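Local coordinates for AB hydrolase-1 domain-containing protein (Thermoplasma acidophilum DSM 1728, PDB 3BDI) that is functionally uncharacterised but, as a member of the alpha/beta hydrolase superfamily, probably works as a hydrolase with a serine nucleophile, at residues 18-22 / 49-53. Numbering follows the deposited sequence.
Sequences QRKMV and FNNYS
Phe49 reaches from helix 48-53 to Arg19 and Met21 of strand 14-21. Its CG lies anti to the carbonyl carbon (chi1 -58°), and the ring extends along the strand until CZ comes 3.8 Å from Arg19 CB. The guanidinium plane stands 77° from the ring plane, and Arg19 NH1 approaches Phe49 CE1 obliquely at 3.5 Å; this charged end is anchored elsewhere, by salt bridges to Glu6 and Asp44. Nearer the backbone, Phe49 CB lies 4.1 Å from Met21 CB. Replacing Phe49 by an alanine would remove the ring and is likely to open a gap beside Arg19 CB, leaving the base of that side chain without its apolar neighbour. At Asn50, OD1 sits 3.3 Å from Met21 CE, the selenomethionine methyl, while ND2 bonds to Asp47. Ser53 CB packs 3.7 Å from Met21 SE; with CG anti to the backbone N (chi1 -175°), the Met21 chain places SE against Ser53. No direct hydrogen bond joins the segments; one water links them instead, donating to Met21 O and accepting from Ser53 OG at 2.7 Å. Helix 48-53 packs on one face of the alpha/beta hydrolase sheet: Phe49 also touches Val59 of strand 57-62, the antiparallel neighbour of strand 14-21, and Tyr52 contacts helix 193-205.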
loop_
_atom_site.group_PDB
_atom_site.type_symbol
_atom_site.label_atom_id
_atom_site.label_comp_id
_atom_site.label_asym_id
_atom_site.label_seq_id
_atom_site.Cartn_x
_atom_site.Cartn_y
_atom_site.Cartn_z
ATOM N N GLN A 18 3.162 8.330 11.602
ATOM C CA GLN A 18 2.755 6.958 11.324
ATOM C C GLN A 18 1.946 6.344 12.416
ATOM O O GLN A 18 2.020 6.741 13.581
ATOM C CB GLN A 18 3.981 6.053 11.030
ATOM C CG GLN A 18 4.854 5.759 12.245
ATOM C CD GLN A 18 6.005 4.789 11.925
ATOM O OE1 GLN A 18 6.195 4.395 10.783
ATOM N NE2 GLN A 18 6.827 4.456 12.921
ATOM N N ARG A 19 1.195 5.340 12.026
ATOM C CA ARG A 19 0.437 4.456 12.922
ATOM C C ARG A 19 0.947 3.049 12.747
ATOM O O ARG A 19 1.182 2.614 11.632
ATOM C CB ARG A 19 -1.037 4.518 12.561
ATOM C CG ARG A 19 -1.547 5.943 12.344
ATOM C CD ARG A 19 -3.000 5.961 11.983
ATOM N NE ARG A 19 -3.862 5.741 13.146
ATOM C CZ ARG A 19 -5.093 5.229 13.068
ATOM N NH1 ARG A 19 -5.544 4.745 11.919
ATOM N NH2 ARG A 19 -5.826 5.124 14.176
ATOM N N LYS A 20 1.142 2.331 13.866
ATOM C CA LYS A 20 1.678 0.979 13.739
ATOM C C LYS A 20 1.141 0.071 14.817
ATOM O O LYS A 20 0.814 0.544 15.871
ATOM C CB LYS A 20 3.210 0.970 13.764
ATOM C CG LYS A 20 3.794 1.349 15.096
ATOM C CD LYS A 20 5.303 1.482 15.026
ATOM C CE LYS A 20 5.915 1.698 16.406
ATOM N NZ LYS A 20 7.378 2.075 16.366
HETATM N N MSE A 21 1.046 -1.212 14.491
HETATM C CA MSE A 21 0.719 -2.258 15.465
HETATM C C MSE A 21 1.710 -3.398 15.258
HETATM O O MSE A 21 1.661 -4.094 14.279
HETATM C CB MSE A 21 -0.704 -2.714 15.248
HETATM C CG MSE A 21 -1.177 -3.730 16.295
HETATM SE SE MSE A 21 -3.062 -4.163 16.292
HETATM C CE MSE A 21 -3.790 -2.635 17.185
ATOM N N VAL A 22 2.638 -3.496 16.193
ATOM C CA VAL A 22 3.750 -4.420 15.978
ATOM C C VAL A 22 4.094 -5.187 17.266
ATOM O O VAL A 22 3.826 -4.716 18.361
ATOM C CB VAL A 22 5.003 -3.640 15.498
ATOM C CG1 VAL A 22 4.691 -2.808 14.210
ATOM C CG2 VAL A 22 5.476 -2.750 16.567
ATOM N N PHE A 49 -5.487 -2.574 11.137
ATOM C CA PHE A 49 -4.381 -2.894 12.027
ATOM C C PHE A 49 -4.696 -4.181 12.782
ATOM O O PHE A 49 -3.900 -5.119 12.755
ATOM C CB PHE A 49 -3.986 -1.743 12.979
ATOM C CG PHE A 49 -3.603 -0.488 12.248
ATOM C CD1 PHE A 49 -4.589 0.437 11.881
ATOM C CD2 PHE A 49 -2.293 -0.243 11.923
ATOM C CE1 PHE A 49 -4.290 1.598 11.202
ATOM C CE2 PHE A 49 -1.980 0.934 11.183
ATOM C CZ PHE A 49 -3.009 1.824 10.815
ATOM N N ASN A 50 -5.861 -4.225 13.407
ATOM C CA ASN A 50 -6.262 -5.429 14.139
ATOM C C ASN A 50 -6.409 -6.603 13.184
ATOM O O ASN A 50 -5.964 -7.709 13.509
ATOM C CB ASN A 50 -7.512 -5.231 14.976
ATOM C CG ASN A 50 -7.275 -4.394 16.172
ATOM O OD1 ASN A 50 -6.398 -4.712 16.994
ATOM N ND2 ASN A 50 -8.051 -3.310 16.315
ATOM N N ASN A 51 -7.040 -6.426 12.044
ATOM C CA ASN A 51 -7.247 -7.563 11.139
ATOM C C ASN A 51 -5.968 -8.173 10.561
ATOM O O ASN A 51 -5.875 -9.407 10.366
ATOM C CB ASN A 51 -8.222 -7.198 10.016
ATOM C CG ASN A 51 -9.659 -7.230 10.480
ATOM O OD1 ASN A 51 -10.145 -8.287 10.896
ATOM N ND2 ASN A 51 -10.375 -6.152 10.278
ATOM N N TYR A 52 -4.973 -7.351 10.249
ATOM C CA TYR A 52 -3.698 -7.889 9.757
ATOM C C TYR A 52 -2.796 -8.362 10.849
ATOM O O TYR A 52 -2.046 -9.329 10.648
ATOM C CB TYR A 52 -2.993 -6.915 8.838
ATOM C CG TYR A 52 -3.760 -6.514 7.598
ATOM C CD1 TYR A 52 -4.779 -7.320 7.049
ATOM C CD2 TYR A 52 -3.501 -5.301 6.933
ATOM C CE1 TYR A 52 -5.480 -6.926 5.948
ATOM C CE2 TYR A 52 -4.190 -4.927 5.799
ATOM C CZ TYR A 52 -5.207 -5.732 5.303
ATOM O OH TYR A 52 -5.866 -5.281 4.201
ATOM N N SER A 53 -2.876 -7.753 12.026
ATOM C CA SER A 53 -2.115 -8.212 13.176
ATOM C C SER A 53 -2.529 -9.616 13.624
ATOM O O SER A 53 -1.718 -10.395 14.109
ATOM C CB SER A 53 -2.270 -7.219 14.327
ATOM O OG SER A 53 -1.437 -7.574 15.381
HETATM O O HOH W 1 1.002 -6.885 14.507
#